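Local coordinates for protein importin subunit beta-1 (Saccharomyces cerevisiae, PDB 5OWU) that carries cargo into the nucleus as the importin beta subunit, working with importin alpha, which recognises the classical nuclear localization signal, at residues N364-L367 and E368-E372; Q450-P453 and G454-A458. All coordinates share one frame; numbering follows the deposited sequence.

Both contacts are helix starts in a chain built of HEAT repeats, and each illustrates how the first turn of such a helix is completed. Contact 1 leads into helix 367-377 and contact 2 into helix 452-463; their centres lie 26 Å apart, with nearest atoms about 15 Å from each other, so they do not touch. Each has a proline in the first turn and a water joining a carbonyl to the amide four residues on. Both pack on helix 402-418, contact 1 at Q404 and Y408, contact 2 at L413, P414 and L417. No ligand or active site is involved; their centres lie about 32 and 36 Å from the centre of the chain.

Contact 1: residues N364-L367 and E368-E372; sequences NHIL and EPVLE
The first turn of helix 367-377, which opens HEAT repeat 9, is joined here to the 3-10 segment before it: I366 and L367 meet V370 and L371 one helical turn on, with P369 beside O of I366. The amide N of L371 donates to O of L367 at 2.7 Å in an almost straight bond (N-H...O 170°), a regular i to i+4 helical link. The side chain of L371 stays near the same oxygen: with CG beside the backbone N (chi1 -68°), CG lies beside O of L367, 3.2 Å away, and CD1 then reaches CB of L367 at 4.0 Å. With an alanine in place of L371, the approach of CG to O of L367 and the touch of CD1 on CB of L367 would go, and the missing leucine contact with Y408 would probably open a gap between this turn and helix 402-418. One residue earlier in each segment, CG1 of I366 meets CG2 of V370 at 3.7 Å, the two side chains crossing at a slant, while the same CG2 approaches O of I366 to 3.3 Å. P369 has no amide hydrogen to offer and sets ring carbon CD 3.5 Å from that same O. At the junction, O of N364 is held twice, by N of L367 in the 3-10 turn and by a water at 2.6 Å, which in turn accepts from N of E368. I366 packs on L355, F358 and A359 of helix 347-362 and on V326 of helix 317-332, whereas L367 and L371 turn to Q404 and Y408 of helix 402-418.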
ATOM      1  N   ASN A 364      -9.164   2.898 -27.043  1.00 29.68           N
ATOM      2  CA  ASN A 364      -8.984   2.484 -28.433  1.00 31.43           C
ATOM      3  C   ASN A 364      -7.816   3.185 -29.121  1.00 38.02           C
ATOM      4  O   ASN A 364      -7.299   2.668 -30.114  1.00 27.77           O
ATOM      5  CB  ASN A 364     -10.269   2.748 -29.229  1.00 30.94           C
ATOM      6  CG  ASN A 364     -11.422   1.862 -28.800  1.00 29.74           C
ATOM      7  OD1 ASN A 364     -11.236   0.888 -28.072  1.00 34.80           O
ATOM      8  ND2 ASN A 364     -12.628   2.196 -29.259  1.00 29.76           N
ATOM      9  N   HIS A 365      -7.382   4.348 -28.642  1.00 32.95           N
ATOM     10  CA  HIS A 365      -6.289   5.029 -29.327  1.00 31.60           C
ATOM     11  C   HIS A 365      -4.978   4.248 -29.260  1.00 28.99           C
ATOM     12  O   HIS A 365      -4.068   4.536 -30.042  1.00 33.60           O
ATOM     13  CB  HIS A 365      -6.078   6.429 -28.748  1.00 32.07           C
ATOM     14  CG  HIS A 365      -7.123   7.416 -29.155  1.00 39.90           C
ATOM     15  ND1 HIS A 365      -8.366   7.479 -28.560  1.00 54.20           N
ATOM     16  CD2 HIS A 365      -7.108   8.388 -30.098  1.00 50.39           C
ATOM     17  CE1 HIS A 365      -9.072   8.445 -29.121  1.00 50.69           C
ATOM     18  NE2 HIS A 365      -8.332   9.013 -30.056  1.00 44.44           N
ATOM     19  N   ILE A 366      -4.858   3.268 -28.359  1.00 28.90           N
ATOM     20  CA  ILE A 366      -3.615   2.502 -28.260  1.00 30.94           C
ATOM     21  C   ILE A 366      -3.518   1.413 -29.325  1.00 34.47           C
ATOM     22  O   ILE A 366      -2.419   0.900 -29.579  1.00 32.68           O
ATOM     23  CB  ILE A 366      -3.466   1.874 -26.860  1.00 32.56           C
ATOM     24  CG1 ILE A 366      -2.025   1.442 -26.586  1.00 39.93           C
ATOM     25  CG2 ILE A 366      -4.372   0.643 -26.680  1.00 23.09           C
ATOM     26  CD1 ILE A 366      -1.045   2.567 -26.509  1.00 43.91           C
ATOM     27  N   LEU A 367      -4.633   1.064 -29.970  1.00 33.92           N
ATOM     28  CA  LEU A 367      -4.716  -0.186 -30.723  1.00 34.34           C
ATOM     29  C   LEU A 367      -3.796  -0.191 -31.946  1.00 25.08           C
ATOM     30  O   LEU A 367      -3.040  -1.147 -32.159  1.00 29.41           O
ATOM     31  CB  LEU A 367      -6.169  -0.432 -31.144  1.00 29.87           C
ATOM     32  CG  LEU A 367      -7.203  -0.700 -30.038  1.00 35.34           C
ATOM     33  CD1 LEU A 367      -8.628  -0.536 -30.558  1.00 37.27           C
ATOM     34  CD2 LEU A 367      -7.028  -2.085 -29.476  1.00 27.53           C
ATOM     35  N   GLU A 368      -3.847   0.856 -32.769  1.00 29.36           N
ATOM     36  CA  GLU A 368      -3.182   0.803 -34.073  0.58 28.40           C
ATOM     37  C   GLU A 368      -1.684   0.550 -33.958  1.00 24.12           C
ATOM     38  O   GLU A 368      -1.182  -0.407 -34.572  1.00 30.41           O
ATOM     39  CB  GLU A 368      -3.497   2.085 -34.850  0.58 38.53           C
ATOM     40  CG  GLU A 368      -3.017   2.083 -36.305  0.58 42.41           C
ATOM     41  CD  GLU A 368      -1.524   2.351 -36.446  0.58 49.49           C
ATOM     42  OE1 GLU A 368      -0.876   1.691 -37.289  0.58 61.33           O
ATOM     43  OE2 GLU A 368      -0.997   3.213 -35.713  0.58 51.63           O
ATOM     44  N   PRO A 369      -0.912   1.352 -33.209  1.00 28.84           N
ATOM     45  CA  PRO A 369       0.536   1.069 -33.133  1.00 38.32           C
ATOM     46  C   PRO A 369       0.862  -0.268 -32.479  1.00 33.50           C
ATOM     47  O   PRO A 369       1.797  -0.967 -32.908  1.00 32.43           O
ATOM     48  CB  PRO A 369       1.081   2.259 -32.326  1.00 38.79           C
ATOM     49  CG  PRO A 369      -0.098   2.799 -31.574  1.00 36.31           C
ATOM     50  CD  PRO A 369      -1.282   2.564 -32.461  1.00 29.12           C
ATOM     51  N   VAL A 370       0.099  -0.665 -31.460  1.00 29.48           N
ATOM     52  CA  VAL A 370       0.371  -1.939 -30.796  1.00 28.98           C
ATOM     53  C   VAL A 370       0.065  -3.101 -31.728  1.00 28.59           C
ATOM     54  O   VAL A 370       0.884  -4.007 -31.898  1.00 27.89           O
ATOM     55  CB  VAL A 370      -0.421  -2.051 -29.485  1.00 23.27           C
ATOM     56  CG1 VAL A 370      -0.270  -3.449 -28.895  1.00 28.10           C
ATOM     57  CG2 VAL A 370       0.062  -0.994 -28.500  1.00 34.82           C
ATOM     58  N   LEU A 371      -1.118  -3.099 -32.343  1.00 28.21           N
ATOM     59  CA  LEU A 371      -1.470  -4.188 -33.246  1.00 33.59           C
ATOM     60  C   LEU A 371      -0.484  -4.282 -34.401  1.00 30.82           C
ATOM     61  O   LEU A 371      -0.150  -5.385 -34.857  1.00 25.66           O
ATOM     62  CB  LEU A 371      -2.897  -4.001 -33.762  1.00 25.83           C
ATOM     63  CG  LEU A 371      -3.979  -4.180 -32.695  1.00 28.24           C
ATOM     64  CD1 LEU A 371      -5.338  -3.767 -33.240  1.00 31.67           C
ATOM     65  CD2 LEU A 371      -4.006  -5.632 -32.184  1.00 28.89           C
ATOM     66  N   GLU A 372       0.010  -3.139 -34.882  1.00 36.18           N
ATOM     67  CA  GLU A 372       1.039  -3.178 -35.915  1.00 37.02           C
ATOM     68  C   GLU A 372       2.290  -3.890 -35.408  1.00 31.09           C
ATOM     69  O   GLU A 372       2.831  -4.781 -36.080  1.00 35.09           O
ATOM     70  CB  GLU A 372       1.372  -1.757 -36.381  1.00 40.95           C
ATOM     71  CG  GLU A 372       2.165  -1.717 -37.683  1.00 55.68           C
ATOM     72  CD  GLU A 372       2.658  -0.327 -38.038  1.00 63.84           C
ATOM     73  OE1 GLU A 372       2.051   0.666 -37.576  1.00 66.05           O
ATOM     74  OE2 GLU A 372       3.663  -0.233 -38.777  1.00 64.22           O
TER
HETATM   75  O   HOH W   1      -5.981   3.000 -32.329  1.00 32.92           O

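Contact 2: residues Q450-P453 and G454-A458; sequences QHLP and GVVQA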
ATOM      1  N   GLN A 450     -15.444 -22.536 -30.263  1.00 66.27           N
ATOM      2  CA  GLN A 450     -14.331 -22.422 -31.195  1.00 65.27           C
ATOM      3  C   GLN A 450     -12.980 -22.439 -30.487  1.00 52.08           C
ATOM      4  O   GLN A 450     -12.058 -23.133 -30.926  1.00 65.68           O
ATOM      5  CB  GLN A 450     -14.484 -21.149 -32.030  1.00 65.34           C
ATOM      6  CG  GLN A 450     -13.318 -20.880 -32.958  1.00 67.13           C
ATOM      7  CD  GLN A 450     -13.672 -19.905 -34.068  1.00 79.03           C
ATOM      8  OE1 GLN A 450     -14.717 -19.249 -34.027  1.00 80.32           O
ATOM      9  NE2 GLN A 450     -12.805 -19.809 -35.071  1.00 64.76           N
ATOM     10  N   HIS A 451     -12.833 -21.684 -29.394  1.00 42.51           N
ATOM     11  CA  HIS A 451     -11.516 -21.474 -28.809  1.00 50.11           C
ATOM     12  C   HIS A 451     -11.381 -21.843 -27.340  1.00 36.37           C
ATOM     13  O   HIS A 451     -10.259 -22.109 -26.901  1.00 41.58           O
ATOM     14  CB  HIS A 451     -11.097 -20.008 -28.982  1.00 54.55           C
ATOM     15  CG  HIS A 451     -10.767 -19.650 -30.396  1.00 58.04           C
ATOM     16  ND1 HIS A 451     -11.255 -18.516 -31.008  1.00 60.83           N
ATOM     17  CD2 HIS A 451     -10.001 -20.279 -31.319  1.00 52.23           C
ATOM     18  CE1 HIS A 451     -10.802 -18.460 -32.247  1.00 61.85           C
ATOM     19  NE2 HIS A 451     -10.039 -19.518 -32.462  1.00 65.23           N
ATOM     20  N   LEU A 452     -12.462 -21.872 -26.568  1.00 30.36           N
ATOM     21  CA  LEU A 452     -12.316 -22.212 -25.158  1.00 28.76           C
ATOM     22  C   LEU A 452     -11.700 -23.595 -24.959  1.00 25.78           C
ATOM     23  O   LEU A 452     -10.827 -23.731 -24.083  1.00 29.69           O
ATOM     24  CB  LEU A 452     -13.671 -22.091 -24.453  1.00 32.88           C
ATOM     25  CG  LEU A 452     -13.647 -22.254 -22.930  1.00 32.91           C
ATOM     26  CD1 LEU A 452     -12.732 -21.229 -22.269  1.00 31.78           C
ATOM     27  CD2 LEU A 452     -15.055 -22.159 -22.337  1.00 36.36           C
ATOM     28  N   PRO A 453     -12.062 -24.634 -25.721  1.00 32.78           N
ATOM     29  CA  PRO A 453     -11.370 -25.917 -25.533  1.00 34.90           C
ATOM     30  C   PRO A 453      -9.878 -25.818 -25.784  1.00 32.24           C
ATOM     31  O   PRO A 453      -9.092 -26.436 -25.058  1.00 29.41           O
ATOM     32  CB  PRO A 453     -12.071 -26.849 -26.533  1.00 34.05           C
ATOM     33  CG  PRO A 453     -13.396 -26.203 -26.807  1.00 31.91           C
ATOM     34  CD  PRO A 453     -13.146 -24.728 -26.713  1.00 26.38           C
ATOM     35  N   GLY A 454      -9.465 -25.053 -26.800  1.00 30.53           N
ATOM     36  CA  GLY A 454      -8.043 -24.872 -27.057  1.00 36.45           C
ATOM     37  C   GLY A 454      -7.344 -24.056 -25.982  1.00 38.21           C
ATOM     38  O   GLY A 454      -6.177 -24.305 -25.658  1.00 31.80           O
ATOM     39  N   VAL A 455      -8.038 -23.063 -25.421  1.00 30.94           N
ATOM     40  CA  VAL A 455      -7.480 -22.304 -24.304  1.00 28.58           C
ATOM     41  C   VAL A 455      -7.255 -23.226 -23.102  1.00 22.83           C
ATOM     42  O   VAL A 455      -6.168 -23.263 -22.510  1.00 27.97           O
ATOM     43  CB  VAL A 455      -8.403 -21.118 -23.957  1.00 27.16           C
ATOM     44  CG1 VAL A 455      -8.031 -20.485 -22.618  1.00 32.56           C
ATOM     45  CG2 VAL A 455      -8.357 -20.068 -25.049  1.00 26.27           C
ATOM     46  N   VAL A 456      -8.281 -23.990 -22.733  1.00 25.31           N
ATOM     47  CA  VAL A 456      -8.153 -24.903 -21.599  1.00 25.60           C
ATOM     48  C   VAL A 456      -7.028 -25.894 -21.850  1.00 28.08           C
ATOM     49  O   VAL A 456      -6.192 -26.139 -20.973  1.00 29.31           O
ATOM     50  CB  VAL A 456      -9.492 -25.614 -21.327  1.00 20.84           C
ATOM     51  CG1 VAL A 456      -9.314 -26.787 -20.345  1.00 28.07           C
ATOM     52  CG2 VAL A 456     -10.519 -24.615 -20.796  1.00 25.14           C
ATOM     53  N   GLN A 457      -6.972 -26.459 -23.058  1.00 28.82           N
ATOM     54  CA  GLN A 457      -5.925 -27.430 -23.359  1.00 29.46           C
ATOM     55  C   GLN A 457      -4.541 -26.802 -23.245  1.00 31.25           C
ATOM     56  O   GLN A 457      -3.611 -27.426 -22.720  1.00 29.72           O
ATOM     57  CB  GLN A 457      -6.142 -28.024 -24.756  1.00 36.52           C
ATOM     58  CG  GLN A 457      -5.645 -29.453 -24.898  1.00 53.82           C
ATOM     59  CD  GLN A 457      -6.265 -30.394 -23.871  1.00 52.64           C
ATOM     60  OE1 GLN A 457      -7.485 -30.403 -23.669  1.00 60.73           O
ATOM     61  NE2 GLN A 457      -5.422 -31.173 -23.200  1.00 56.93           N
ATOM     62  N   ALA A 458      -4.383 -25.563 -23.716  1.00 30.68           N
ATOM     63  CA  ALA A 458      -3.091 -24.894 -23.581  1.00 25.52           C
ATOM     64  C   ALA A 458      -2.726 -24.710 -22.115  1.00 27.22           C
ATOM     65  O   ALA A 458      -1.558 -24.847 -21.734  1.00 31.15           O
ATOM     66  CB  ALA A 458      -3.106 -23.543 -24.293  1.00 32.23           C
TER
HETATM   67  O   HOH W   2     -10.764 -24.874 -29.441  1.00 38.38           O
HETATM   68  O   HOH W   3      -9.994 -28.913 -23.958  1.00 42.03           O
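O of P453 is gripped by two donors: N of Q457 at 2.9 Å and a water that also donates to OE1 of Q457 at 2.9 Å. The N-H of Q457 comes in tilted 27° from the carbonyl plane. The glutamine chain is bent at chi2 (56°), turning its amide back along the helix so that the water links OE1 to the backbone carbonyl four residues earlier. The same i to i+4 pattern starts two residues earlier. H451, in the N-cap position, accepts at O from N of V455 at 2.8 Å, and O of L452 takes N of V456 at 2.9 Å in a bond that is nearly straight (175°). Both valines hold one methyl beside the backbone N, which brings CG2 of V455 within 3.3 Å of O of H451; CG2 of V456 comes near O of L452 and lies 4.3 Å from CD1 of L452, a loose apolar touch. A second water takes the N-H of G454 and donates to O of Q450, bridging the start of the helix to the loop before it. In the fold, H451 touches L413 and P414 of helix 402-418 and V455 touches L417 of the same helix; the two share I446 in the loop before helix 452-463, while L452 packs against P491 and F495 ahead of helix 496-507.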